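L-amino acid deaminase (Proteus vulgaris, PDB 5HXW) probably deaminates L-amino acids oxidatively to the corresponding 2-oxo acids, as a membrane-bound flavoenzyme carrying FAD. Local coordinates at residues A[258-268]-A[292-303]; A[358-367]-A[387-395]. One frame throughout, in Å; residues are numbered along the deposited sequence.

Contact 1 (A[258-268]-A[292-303]); sequences PAYQSQQLISG and TYATSPRVIVAP. With FAD (flavin-adenine dinucleotide), chain G.
The wall of the FAD pocket beside the flavin methyl C7M is built here, where Gln261 and Gln263 of strand 257-266 meet Ile300 and Ser296 of the antiparallel strand 293-303. Gln261 places CG anti to its own N (chi1 -170°) and runs on extended, which carries its amide out past Ile300; OE1 of Gln261 lies 3.6 Å from C7M of FAD, and NE2 of Gln261 is 3.5 Å from CD1 of Ile300. Glutamine suits this place because its methylene stem packs on Ile300 while the amide end lies by the flavin methyl. Gln263 instead folds at chi2 (-76°), bringing its amide against Ser296, with OE1 of Gln263 3.3 Å from CB of Ser296. In the crystal a bound cetyl-trimethyl-ammonium also touches Gln261 and Ile300.

The two strands belong to the large mixed sheet of the fold and join in two ladders whose register differs by two residues. At one end Val301 N bonds to Tyr260 O at 2.7 Å; at the other, Gln264 pairs with Thr295 and Ile266 with Tyr293. Between them, Pro297, which has no N-H to offer, rests CD 3.6 Å from Ser262 O. Gln264 and Thr295 point the same way side by side, CG of Gln264 3.7 Å from CG2 of Thr295, while their polar ends bond to Leu367 O and Phe284 O respectively. The Tyr260 ring receives Pro303 at its edge, CD1 of Tyr260 being 3.7 Å from CG of Pro303. At the Pro258-Pro303 end, one water donates to both Pro258 O and Pro303 O, each at 2.9 Å.

Contact 2 (A[358-367]-A[387-395]); sequences MTALPDLPEL and IDQWSGAMA. With FAD (flavin-adenine dinucleotide), chain G.
Pro362 lies across the backbone of strand 386-396 at Gln389, Trp390 and Ser391, a van der Waals contact without a hydrogen bond between the two segments. The compact proline ring sets CG 3.6 Å from Gln389 O and CB 3.6 Å from Trp390 C. Ser391 is small enough to let the loop come close, its CB 3.7 Å from N of Pro362. SD of Met358 lies 4.1 Å from CB of Ala393, and the bend at chi3 (-61°) brings CE alongside the same methyl.

The amide of Gln389 is packed by two leucines of helix 364-377. Its extended chain crosses Leu364 at about a right angle, with OE1 of Gln389 3.3 Å from CD2 of Leu364, and slides past Leu367 in the opposite direction, with NE2 of Gln389 3.5 Å from CD1 of Leu367. A weak hydrogen bond from NE2 to Gln264 OE1 gives the amide a polar partner. The helix starts with Asp363 at the N-cap position, whose own N is bonded to Ser262 OG.

The strand is an edge of the large mixed sheet, paired with 257-266 and entered through a classic beta bulge, where Ile387 and Asp388 both face Leu265. Its inner side touches the flavin: C of Gly392 is 3.5 Å and CG of Met394 3.4 Å from C8M of FAD. Glycine, lacking a side chain, leaves room for C7M, while Met394, bent at chi2 and chi3, lays CG and CE against the C8M/C8 corner. Trp390 turns away from the loop, its NE1 hydrogen-bonded to Arg78 O.

In the fold
Strand 257-266 lies between strands 293-303 and 386-396 and so joins the two contacts: contact 1 is its pairing with 293-303, and the strand of contact 2 runs along its other edge, through backbone bonds such as Met394 with Ala259 and Gly392 with Gln261. Contact 1 is buried and mostly ladder chemistry, main-chain hydrogen bonds with glutamine, aliphatic and aromatic side chains on the sheet faces. Contact 2, only partly buried and nearer the surface, relies on van der Waals packing of proline, leucine and methionine against the strand, with one glutamine amide among them. Each meets a different methyl of the same flavin edge. Tyr260 bridges them, its ring touching Ser391.

Contact 1 (A[258-268]-A[292-303])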
loop_
_atom_site.group_PDB
_atom_site.type_symbol
_atom_site.label_atom_id
_atom_site.label_comp_id
_atom_site.label_asym_id
_atom_site.label_seq_id
_atom_site.Cartn_x
_atom_site.Cartn_y
_atom_site.Cartn_z
ATOM N N PRO A 258 5.706 -7.721 -10.227
ATOM C CA PRO A 258 6.177 -7.740 -8.842
ATOM C C PRO A 258 7.359 -6.801 -8.582
ATOM O O PRO A 258 8.199 -6.587 -9.457
ATOM C CB PRO A 258 6.596 -9.199 -8.630
ATOM C CG PRO A 258 6.905 -9.703 -9.993
ATOM C CD PRO A 258 5.901 -9.030 -10.878
ATOM N N ALA A 259 7.385 -6.240 -7.377
ATOM C CA ALA A 259 8.498 -5.435 -6.885
ATOM C C ALA A 259 8.762 -5.798 -5.427
ATOM O O ALA A 259 7.833 -6.130 -4.687
ATOM C CB ALA A 259 8.183 -3.957 -7.023
ATOM N N TYR A 260 10.025 -5.739 -5.022
ATOM C CA TYR A 260 10.420 -6.070 -3.657
ATOM C C TYR A 260 11.283 -4.985 -3.031
ATOM O O TYR A 260 12.099 -4.355 -3.711
ATOM C CB TYR A 260 11.155 -7.412 -3.624
ATOM C CG TYR A 260 10.233 -8.598 -3.704
ATOM C CD1 TYR A 260 9.849 -9.134 -4.941
ATOM C CD2 TYR A 260 9.726 -9.189 -2.542
ATOM C CE1 TYR A 260 8.989 -10.224 -5.016
ATOM C CE2 TYR A 260 8.871 -10.283 -2.609
ATOM C CZ TYR A 260 8.505 -10.793 -3.844
ATOM O OH TYR A 260 7.659 -11.874 -3.908
ATOM N N GLN A 261 11.085 -4.772 -1.732
ATOM C CA GLN A 261 11.902 -3.845 -0.954
ATOM C C GLN A 261 12.070 -4.341 0.476
ATOM O O GLN A 261 11.094 -4.689 1.150
ATOM C CB GLN A 261 11.305 -2.437 -0.966
ATOM C CG GLN A 261 12.228 -1.374 -0.384
ATOM C CD GLN A 261 11.590 -0.001 -0.314
ATOM O OE1 GLN A 261 10.418 0.145 0.042
ATOM N NE2 GLN A 261 12.367 1.019 -0.651
ATOM N N SER A 262 13.323 -4.371 0.920
ATOM C CA SER A 262 13.654 -4.734 2.288
ATOM C C SER A 262 13.367 -3.574 3.237
ATOM O O SER A 262 13.561 -2.403 2.888
ATOM C CB SER A 262 15.115 -5.156 2.382
ATOM O OG SER A 262 15.364 -6.295 1.579
ATOM N N GLN A 263 12.878 -3.918 4.426
ATOM C CA GLN A 263 12.600 -2.953 5.492
ATOM C C GLN A 263 13.197 -3.440 6.814
ATOM O O GLN A 263 13.318 -4.649 7.047
ATOM C CB GLN A 263 11.093 -2.747 5.665
ATOM C CG GLN A 263 10.344 -2.196 4.457
ATOM C CD GLN A 263 10.541 -0.705 4.238
ATOM O OE1 GLN A 263 10.616 0.081 5.189
ATOM N NE2 GLN A 263 10.614 -0.305 2.972
ATOM N N GLN A 264 13.564 -2.491 7.674
ATOM C CA GLN A 264 14.037 -2.805 9.024
ATOM C C GLN A 264 13.507 -1.830 10.080
ATOM O O GLN A 264 13.066 -0.721 9.758
ATOM C CB GLN A 264 15.572 -2.942 9.076
ATOM C CG GLN A 264 16.357 -1.676 8.762
ATOM C CD GLN A 264 17.830 -1.918 8.486
ATOM O OE1 GLN A 264 18.413 -2.915 8.918
ATOM N NE2 GLN A 264 18.444 -0.990 7.766
ATOM N N LEU A 265 13.548 -2.274 11.335
ATOM C CA LEU A 265 13.043 -1.521 12.475
ATOM C C LEU A 265 14.089 -1.528 13.584
ATOM O O LEU A 265 14.557 -2.595 13.999
ATOM C CB LEU A 265 11.743 -2.152 12.978
ATOM C CG LEU A 265 10.622 -1.229 13.455
ATOM C CD1 LEU A 265 9.617 -0.992 12.333
ATOM C CD2 LEU A 265 9.937 -1.841 14.667
ATOM N N ILE A 266 14.462 -0.335 14.044
ATOM C CA ILE A 266 15.441 -0.180 15.131
ATOM C C ILE A 266 14.866 0.558 16.340
ATOM O O ILE A 266 13.910 1.331 16.212
ATOM C CB ILE A 266 16.770 0.479 14.668
ATOM C CG1 ILE A 266 16.517 1.821 13.959
ATOM C CG2 ILE A 266 17.569 -0.493 13.805
ATOM C CD1 ILE A 266 17.743 2.698 13.807
ATOM N N SER A 267 15.460 0.304 17.503
ATOM C CA SER A 267 15.055 0.928 18.763
ATOM C C SER A 267 15.368 2.428 18.814
ATOM O O SER A 267 16.223 2.927 18.073
ATOM C CB SER A 267 15.708 0.202 19.942
ATOM O OG SER A 267 17.120 0.248 19.844
ATOM N N GLY A 268 14.660 3.133 19.696
ATOM C CA GLY A 268 14.819 4.574 19.868
ATOM C C GLY A 268 16.087 5.016 20.576
ATOM O O GLY A 268 16.977 4.203 20.868
ATOM N N THR A 292 10.264 3.973 18.589
ATOM C CA THR A 292 11.111 3.154 17.704
ATOM C C THR A 292 11.208 3.785 16.307
ATOM O O THR A 292 10.391 4.641 15.951
ATOM C CB THR A 292 10.627 1.682 17.601
ATOM O OG1 THR A 292 9.327 1.631 17.002
ATOM C CG2 THR A 292 10.584 1.013 18.974
ATOM N N TYR A 293 12.209 3.368 15.530
ATOM C CA TYR A 293 12.462 3.952 14.210
ATOM C C TYR A 293 12.427 2.936 13.077
ATOM O O TYR A 293 13.078 1.886 13.140
ATOM C CB TYR A 293 13.790 4.716 14.201
ATOM C CG TYR A 293 13.719 6.056 14.891
ATOM C CD1 TYR A 293 13.806 6.151 16.288
ATOM C CD2 TYR A 293 13.560 7.236 14.155
ATOM C CE1 TYR A 293 13.732 7.378 16.928
ATOM C CE2 TYR A 293 13.492 8.472 14.790
ATOM C CZ TYR A 293 13.577 8.535 16.174
ATOM O OH TYR A 293 13.509 9.749 16.815
ATOM N N ALA A 294 11.648 3.266 12.050
ATOM C CA ALA A 294 11.590 2.497 10.810
ATOM C C ALA A 294 12.577 3.090 9.814
ATOM O O ALA A 294 12.611 4.307 9.618
ATOM C CB ALA A 294 10.179 2.518 10.243
ATOM N N THR A 295 13.389 2.230 9.206
ATOM C CA THR A 295 14.376 2.646 8.199
ATOM C C THR A 295 14.498 1.621 7.059
ATOM O O THR A 295 14.296 0.420 7.272
ATOM C CB THR A 295 15.755 3.002 8.834
ATOM O OG1 THR A 295 16.704 3.327 7.809
ATOM C CG2 THR A 295 16.306 1.872 9.705
ATOM N N SER A 296 14.806 2.111 5.854
ATOM C CA SER A 296 14.947 1.270 4.655
ATOM C C SER A 296 15.874 1.878 3.596
ATOM O O SER A 296 16.064 3.101 3.581
ATOM C CB SER A 296 13.579 0.990 4.025
ATOM O OG SER A 296 13.005 2.166 3.476
ATOM N N PRO A 297 16.449 1.029 2.705
ATOM C CA PRO A 297 17.145 1.537 1.512
ATOM C C PRO A 297 16.154 2.054 0.468
ATOM O O PRO A 297 14.959 1.740 0.542
ATOM C CB PRO A 297 17.874 0.301 0.967
ATOM C CG PRO A 297 17.851 -0.705 2.069
ATOM C CD PRO A 297 16.582 -0.437 2.811
ATOM N N ARG A 298 16.646 2.840 -0.487
ATOM C CA ARG A 298 15.809 3.343 -1.582
ATOM C C ARG A 298 15.521 2.272 -2.644
ATOM O O ARG A 298 14.517 2.364 -3.353
ATOM C CB ARG A 298 16.415 4.609 -2.220
ATOM C CG ARG A 298 17.571 4.380 -3.182
ATOM C CD ARG A 298 18.068 5.677 -3.801
ATOM N NE ARG A 298 19.230 6.219 -3.091
ATOM C CZ ARG A 298 20.495 5.831 -3.279
ATOM N NH1 ARG A 298 21.469 6.401 -2.580
ATOM N NH2 ARG A 298 20.795 4.878 -4.157
ATOM N N VAL A 299 16.392 1.261 -2.710
ATOM C CA VAL A 299 16.432 0.268 -3.794
ATOM C C VAL A 299 15.195 -0.641 -3.849
ATOM O O VAL A 299 14.890 -1.360 -2.891
ATOM C CB VAL A 299 17.745 -0.563 -3.741
ATOM C CG1 VAL A 299 17.761 -1.657 -4.800
ATOM C CG2 VAL A 299 18.961 0.341 -3.911
ATOM N N ILE A 300 14.494 -0.578 -4.982
ATOM C CA ILE A 300 13.378 -1.474 -5.307
ATOM C C ILE A 300 13.889 -2.579 -6.240
ATOM O O ILE A 300 14.502 -2.297 -7.273
ATOM C CB ILE A 300 12.190 -0.715 -5.971
ATOM C CG1 ILE A 300 11.754 0.520 -5.152
ATOM C CG2 ILE A 300 11.019 -1.651 -6.269
ATOM C CD1 ILE A 300 11.081 0.247 -3.817
ATOM N N VAL A 301 13.637 -3.831 -5.861
ATOM C CA VAL A 301 14.054 -4.993 -6.645
ATOM C C VAL A 301 12.860 -5.530 -7.436
ATOM O O VAL A 301 11.859 -5.941 -6.850
ATOM C CB VAL A 301 14.693 -6.089 -5.744
ATOM C CG1 VAL A 301 14.846 -7.408 -6.487
ATOM C CG2 VAL A 301 16.049 -5.636 -5.225
ATOM N N ALA A 302 12.967 -5.504 -8.764
ATOM C CA ALA A 302 11.959 -6.113 -9.635
ATOM C C ALA A 302 12.436 -7.478 -10.150
ATOM O O ALA A 302 13.339 -7.539 -10.999
ATOM C CB ALA A 302 11.591 -5.183 -10.788
ATOM N N PRO A 303 11.848 -8.579 -9.624
ATOM C CA PRO A 303 12.227 -9.910 -10.111
ATOM C C PRO A 303 11.656 -10.191 -11.498
ATOM O O PRO A 303 10.569 -9.713 -11.830
ATOM C CB PRO A 303 11.617 -10.861 -9.078
ATOM C CG PRO A 303 10.471 -10.110 -8.490
ATOM C CD PRO A 303 10.821 -8.649 -8.563
HETATM P PA FAD G . -2.511 -6.354 0.786
HETATM O O1A FAD G . -1.397 -7.287 0.386
HETATM O O2A FAD G . -2.356 -5.546 2.038
HETATM O O5B FAD G . -3.870 -7.198 0.899
HETATM C C5B FAD G . -4.207 -8.185 -0.065
HETATM C C4B FAD G . -4.730 -9.398 0.676
HETATM O O4B FAD G . -5.536 -10.188 -0.194
HETATM C C3B FAD G . -3.599 -10.289 1.163
HETATM O O3B FAD G . -3.727 -10.396 2.583
HETATM C C2B FAD G . -3.828 -11.623 0.467
HETATM O O2B FAD G . -3.564 -12.738 1.317
HETATM C C1B FAD G . -5.297 -11.563 0.094
HETATM N N9A FAD G . -5.673 -12.381 -1.082
HETATM C C8A FAD G . -5.097 -12.348 -2.302
HETATM N N7A FAD G . -5.698 -13.213 -3.151
HETATM C C5A FAD G . -6.683 -13.820 -2.467
HETATM C C6A FAD G . -7.709 -14.846 -2.764
HETATM N N6A FAD G . -7.780 -15.389 -3.999
HETATM N N1A FAD G . -8.565 -15.206 -1.773
HETATM C C2A FAD G . -8.501 -14.656 -0.541
HETATM N N3A FAD G . -7.589 -13.718 -0.199
HETATM C C4A FAD G . -6.674 -13.265 -1.103
HETATM N N1 FAD G . 2.133 2.705 1.481
HETATM C C2 FAD G . 2.113 3.944 2.031
HETATM O O2 FAD G . 1.054 4.601 1.953
HETATM N N3 FAD G . 3.191 4.479 2.641
HETATM C C4 FAD G . 4.361 3.817 2.752
HETATM O O4 FAD G . 5.340 4.344 3.332
HETATM C C4X FAD G . 4.460 2.444 2.176
HETATM N N5 FAD G . 5.592 1.701 2.237
HETATM C C5X FAD G . 5.659 0.454 1.692
HETATM C C6 FAD G . 6.838 -0.295 1.770
HETATM C C7 FAD G . 6.905 -1.581 1.226
HETATM C C7M FAD G . 8.195 -2.359 1.329
HETATM C C8 FAD G . 5.699 -2.156 0.554
HETATM C C8M FAD G . 5.672 -3.529 -0.057
HETATM C C9 FAD G . 4.532 -1.412 0.478
HETATM C C9A FAD G . 4.458 -0.130 1.018
HETATM N N10 FAD G . 3.255 0.621 0.952
HETATM C C10 FAD G . 3.237 1.919 1.514
HETATM C "C1'" FAD G . 2.076 0.087 0.258
HETATM C "C2'" FAD G . 0.981 -0.572 1.064
HETATM O "O2'" FAD G . 1.540 -1.596 1.888
HETATM C "C3'" FAD G . 0.029 -1.217 0.059
HETATM O "O3'" FAD G . -0.195 -0.370 -1.091
HETATM C "C4'" FAD G . -1.302 -1.610 0.693
HETATM O "O4'" FAD G . -1.102 -2.502 1.807
HETATM C "C5'" FAD G . -2.166 -2.290 -0.354
HETATM O "O5'" FAD G . -3.235 -2.943 0.308
HETATM P P FAD G . -3.960 -4.201 -0.359
HETATM O O1P FAD G . -5.073 -4.574 0.579
HETATM O O2P FAD G . -4.292 -3.859 -1.785
HETATM O O3P FAD G . -2.824 -5.344 -0.424
HETATM O O HOH W 1 8.744 -7.515 -12.120
#

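Contact 2 (A[358-367]-A[387-395])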
loop_
_atom_site.group_PDB
_atom_site.type_symbol
_atom_site.label_atom_id
_atom_site.label_comp_id
_atom_site.label_asym_id
_atom_site.label_seq_id
_atom_site.Cartn_x
_atom_site.Cartn_y
_atom_site.Cartn_z
ATOM N N MET A 358 3.768 -16.254 1.367
ATOM C CA MET A 358 4.992 -15.770 0.724
ATOM C C MET A 358 6.177 -16.036 1.645
ATOM O O MET A 358 6.066 -15.884 2.867
ATOM C CB MET A 358 4.898 -14.278 0.390
ATOM C CG MET A 358 3.688 -13.885 -0.452
ATOM S SD MET A 358 3.709 -12.192 -1.082
ATOM C CE MET A 358 3.732 -11.221 0.426
ATOM N N THR A 359 7.293 -16.451 1.052
ATOM C CA THR A 359 8.479 -16.869 1.807
ATOM C C THR A 359 9.713 -16.017 1.474
ATOM O O THR A 359 10.847 -16.412 1.767
ATOM C CB THR A 359 8.795 -18.375 1.599
ATOM O OG1 THR A 359 8.973 -18.645 0.204
ATOM C CG2 THR A 359 7.682 -19.267 2.153
ATOM N N ALA A 360 9.479 -14.845 0.880
ATOM C CA ALA A 360 10.549 -13.931 0.468
ATOM C C ALA A 360 11.319 -13.362 1.666
ATOM O O ALA A 360 10.717 -12.901 2.638
ATOM C CB ALA A 360 9.983 -12.809 -0.388
ATOM N N LEU A 361 12.646 -13.412 1.583
ATOM C CA LEU A 361 13.521 -12.961 2.668
ATOM C C LEU A 361 14.128 -11.575 2.416
ATOM O O LEU A 361 14.434 -11.237 1.269
ATOM C CB LEU A 361 14.640 -13.983 2.924
ATOM C CG LEU A 361 14.297 -15.373 3.474
ATOM C CD1 LEU A 361 15.534 -16.257 3.447
ATOM C CD2 LEU A 361 13.705 -15.319 4.879
ATOM N N PRO A 362 14.304 -10.769 3.489
ATOM C CA PRO A 362 15.024 -9.497 3.373
ATOM C C PRO A 362 16.494 -9.684 2.999
ATOM O O PRO A 362 17.141 -10.632 3.463
ATOM C CB PRO A 362 14.916 -8.900 4.780
ATOM C CG PRO A 362 14.606 -10.051 5.675
ATOM C CD PRO A 362 13.734 -10.935 4.841
ATOM N N ASP A 363 16.997 -8.786 2.154
ATOM C CA ASP A 363 18.414 -8.733 1.800
ATOM C C ASP A 363 19.189 -8.157 2.994
ATOM O O ASP A 363 19.147 -6.946 3.254
ATOM C CB ASP A 363 18.603 -7.889 0.529
ATOM C CG ASP A 363 20.015 -7.976 -0.054
ATOM O OD1 ASP A 363 20.917 -8.597 0.550
ATOM O OD2 ASP A 363 20.224 -7.397 -1.139
ATOM N N LEU A 364 19.873 -9.041 3.721
ATOM C CA LEU A 364 20.551 -8.678 4.979
ATOM C C LEU A 364 21.827 -7.827 4.820
ATOM O O LEU A 364 22.023 -6.905 5.618
ATOM C CB LEU A 364 20.797 -9.905 5.881
ATOM C CG LEU A 364 19.611 -10.687 6.470
ATOM C CD1 LEU A 364 20.099 -11.920 7.214
ATOM C CD2 LEU A 364 18.742 -9.838 7.389
ATOM N N PRO A 365 22.697 -8.132 3.817
ATOM C CA PRO A 365 23.798 -7.192 3.525
ATOM C C PRO A 365 23.352 -5.787 3.100
ATOM O O PRO A 365 23.982 -4.806 3.506
ATOM C CB PRO A 365 24.553 -7.881 2.383
ATOM C CG PRO A 365 24.314 -9.329 2.614
ATOM C CD PRO A 365 22.899 -9.415 3.108
ATOM N N GLU A 366 22.281 -5.702 2.304
ATOM C CA GLU A 366 21.709 -4.427 1.839
ATOM C C GLU A 366 21.191 -3.576 3.004
ATOM O O GLU A 366 21.473 -2.376 3.064
ATOM C CB GLU A 366 20.593 -4.677 0.811
ATOM C CG GLU A 366 19.970 -3.440 0.168
ATOM C CD GLU A 366 20.861 -2.788 -0.877
ATOM O OE1 GLU A 366 21.228 -3.457 -1.871
ATOM O OE2 GLU A 366 21.187 -1.593 -0.708
ATOM N N LEU A 367 20.447 -4.211 3.914
ATOM C CA LEU A 367 19.915 -3.568 5.121
ATOM C C LEU A 367 21.002 -3.133 6.104
ATOM O O LEU A 367 20.835 -2.134 6.809
ATOM C CB LEU A 367 18.913 -4.482 5.836
ATOM C CG LEU A 367 17.506 -4.665 5.253
ATOM C CD1 LEU A 367 16.803 -5.826 5.936
ATOM C CD2 LEU A 367 16.656 -3.402 5.349
ATOM N N ILE A 387 15.287 -4.528 15.866
ATOM C CA ILE A 387 14.026 -5.148 16.314
ATOM C C ILE A 387 13.487 -6.172 15.299
ATOM O O ILE A 387 13.261 -7.333 15.654
ATOM C CB ILE A 387 12.950 -4.089 16.689
ATOM C CG1 ILE A 387 13.419 -3.250 17.889
ATOM C CG2 ILE A 387 11.602 -4.745 16.997
ATOM C CD1 ILE A 387 12.721 -1.915 18.035
ATOM N N ASP A 388 13.283 -5.739 14.052
ATOM C CA ASP A 388 12.697 -6.588 13.011
ATOM C C ASP A 388 13.211 -6.247 11.611
ATOM O O ASP A 388 13.461 -5.079 11.301
ATOM C CB ASP A 388 11.163 -6.497 13.049
ATOM C CG ASP A 388 10.471 -7.702 12.403
ATOM O OD1 ASP A 388 11.148 -8.642 11.921
ATOM O OD2 ASP A 388 9.221 -7.707 12.387
ATOM N N GLN A 389 13.365 -7.282 10.783
ATOM C CA GLN A 389 13.806 -7.153 9.389
ATOM C C GLN A 389 12.940 -8.029 8.487
ATOM O O GLN A 389 12.807 -9.233 8.725
ATOM C CB GLN A 389 15.275 -7.557 9.239
ATOM C CG GLN A 389 16.284 -6.584 9.828
ATOM C CD GLN A 389 17.715 -7.059 9.670
ATOM O OE1 GLN A 389 18.089 -8.125 10.156
ATOM N NE2 GLN A 389 18.529 -6.257 9.002
ATOM N N TRP A 390 12.352 -7.421 7.458
ATOM C CA TRP A 390 11.471 -8.140 6.534
ATOM C C TRP A 390 11.585 -7.655 5.084
ATOM O O TRP A 390 12.177 -6.603 4.809
ATOM C CB TRP A 390 10.017 -8.075 7.018
ATOM C CG TRP A 390 9.408 -6.699 6.943
ATOM C CD1 TRP A 390 8.724 -6.163 5.886
ATOM C CD2 TRP A 390 9.422 -5.691 7.961
ATOM N NE1 TRP A 390 8.318 -4.885 6.179
ATOM C CE2 TRP A 390 8.723 -4.569 7.448
ATOM C CE3 TRP A 390 9.953 -5.625 9.261
ATOM C CZ2 TRP A 390 8.547 -3.386 8.186
ATOM C CZ3 TRP A 390 9.775 -4.445 9.999
ATOM C CH2 TRP A 390 9.077 -3.343 9.454
ATOM N N SER A 391 11.022 -8.446 4.170
ATOM C CA SER A 391 10.845 -8.058 2.777
ATOM C C SER A 391 9.367 -7.764 2.506
ATOM O O SER A 391 8.486 -8.434 3.054
ATOM C CB SER A 391 11.348 -9.165 1.859
ATOM O OG SER A 391 11.269 -8.775 0.501
ATOM N N GLY A 392 9.103 -6.758 1.675
ATOM C CA GLY A 392 7.738 -6.407 1.285
ATOM C C GLY A 392 7.522 -6.471 -0.217
ATOM O O GLY A 392 8.281 -5.858 -0.980
ATOM N N ALA A 393 6.475 -7.190 -0.631
ATOM C CA ALA A 393 6.146 -7.394 -2.050
ATOM C C ALA A 393 5.046 -6.462 -2.550
ATOM O O ALA A 393 3.948 -6.436 -1.994
ATOM C CB ALA A 393 5.749 -8.843 -2.301
ATOM N N MET A 394 5.349 -5.713 -3.610
ATOM C CA MET A 394 4.363 -4.873 -4.308
ATOM C C MET A 394 4.003 -5.472 -5.669
ATOM O O MET A 394 4.679 -6.381 -6.164
ATOM C CB MET A 394 4.905 -3.460 -4.547
ATOM C CG MET A 394 5.489 -2.752 -3.345
ATOM S SD MET A 394 6.821 -1.653 -3.852
ATOM C CE MET A 394 8.007 -1.943 -2.546
ATOM N N ALA A 395 2.927 -4.950 -6.254
ATOM C CA ALA A 395 2.586 -5.158 -7.658
ATOM C C ALA A 395 2.180 -3.803 -8.223
ATOM O O ALA A 395 1.216 -3.188 -7.756
ATOM C CB ALA A 395 1.472 -6.181 -7.810
HETATM P PA FAD G . -2.511 -6.354 0.786
HETATM O O1A FAD G . -1.397 -7.287 0.386
HETATM O O2A FAD G . -2.356 -5.546 2.038
HETATM O O5B FAD G . -3.870 -7.198 0.899
HETATM C C5B FAD G . -4.207 -8.185 -0.065
HETATM C C4B FAD G . -4.730 -9.398 0.676
HETATM O O4B FAD G . -5.536 -10.188 -0.194
HETATM C C3B FAD G . -3.599 -10.289 1.163
HETATM O O3B FAD G . -3.727 -10.396 2.583
HETATM C C2B FAD G . -3.828 -11.623 0.467
HETATM O O2B FAD G . -3.564 -12.738 1.317
HETATM C C1B FAD G . -5.297 -11.563 0.094
HETATM N N9A FAD G . -5.673 -12.381 -1.082
HETATM C C8A FAD G . -5.097 -12.348 -2.302
HETATM N N7A FAD G . -5.698 -13.213 -3.151
HETATM C C5A FAD G . -6.683 -13.820 -2.467
HETATM C C6A FAD G . -7.709 -14.846 -2.764
HETATM N N6A FAD G . -7.780 -15.389 -3.999
HETATM N N1A FAD G . -8.565 -15.206 -1.773
HETATM C C2A FAD G . -8.501 -14.656 -0.541
HETATM N N3A FAD G . -7.589 -13.718 -0.199
HETATM C C4A FAD G . -6.674 -13.265 -1.103
HETATM N N1 FAD G . 2.133 2.705 1.481
HETATM C C2 FAD G . 2.113 3.944 2.031
HETATM O O2 FAD G . 1.054 4.601 1.953
HETATM N N3 FAD G . 3.191 4.479 2.641
HETATM C C4 FAD G . 4.361 3.817 2.752
HETATM O O4 FAD G . 5.340 4.344 3.332
HETATM C C4X FAD G . 4.460 2.444 2.176
HETATM N N5 FAD G . 5.592 1.701 2.237
HETATM C C5X FAD G . 5.659 0.454 1.692
HETATM C C6 FAD G . 6.838 -0.295 1.770
HETATM C C7 FAD G . 6.905 -1.581 1.226
HETATM C C7M FAD G . 8.195 -2.359 1.329
HETATM C C8 FAD G . 5.699 -2.156 0.554
HETATM C C8M FAD G . 5.672 -3.529 -0.057
HETATM C C9 FAD G . 4.532 -1.412 0.478
HETATM C C9A FAD G . 4.458 -0.130 1.018
HETATM N N10 FAD G . 3.255 0.621 0.952
HETATM C C10 FAD G . 3.237 1.919 1.514
HETATM C "C1'" FAD G . 2.076 0.087 0.258
HETATM C "C2'" FAD G . 0.981 -0.572 1.064
HETATM O "O2'" FAD G . 1.540 -1.596 1.888
HETATM C "C3'" FAD G . 0.029 -1.217 0.059
HETATM O "O3'" FAD G . -0.195 -0.370 -1.091
HETATM C "C4'" FAD G . -1.302 -1.610 0.693
HETATM O "O4'" FAD G . -1.102 -2.502 1.807
HETATM C "C5'" FAD G . -2.166 -2.290 -0.354
HETATM O "O5'" FAD G . -3.235 -2.943 0.308
HETATM P P FAD G . -3.960 -4.201 -0.359
HETATM O O1P FAD G . -5.073 -4.574 0.579
HETATM O O2P FAD G . -4.292 -3.859 -1.785
HETATM O O3P FAD G . -2.824 -5.344 -0.424
#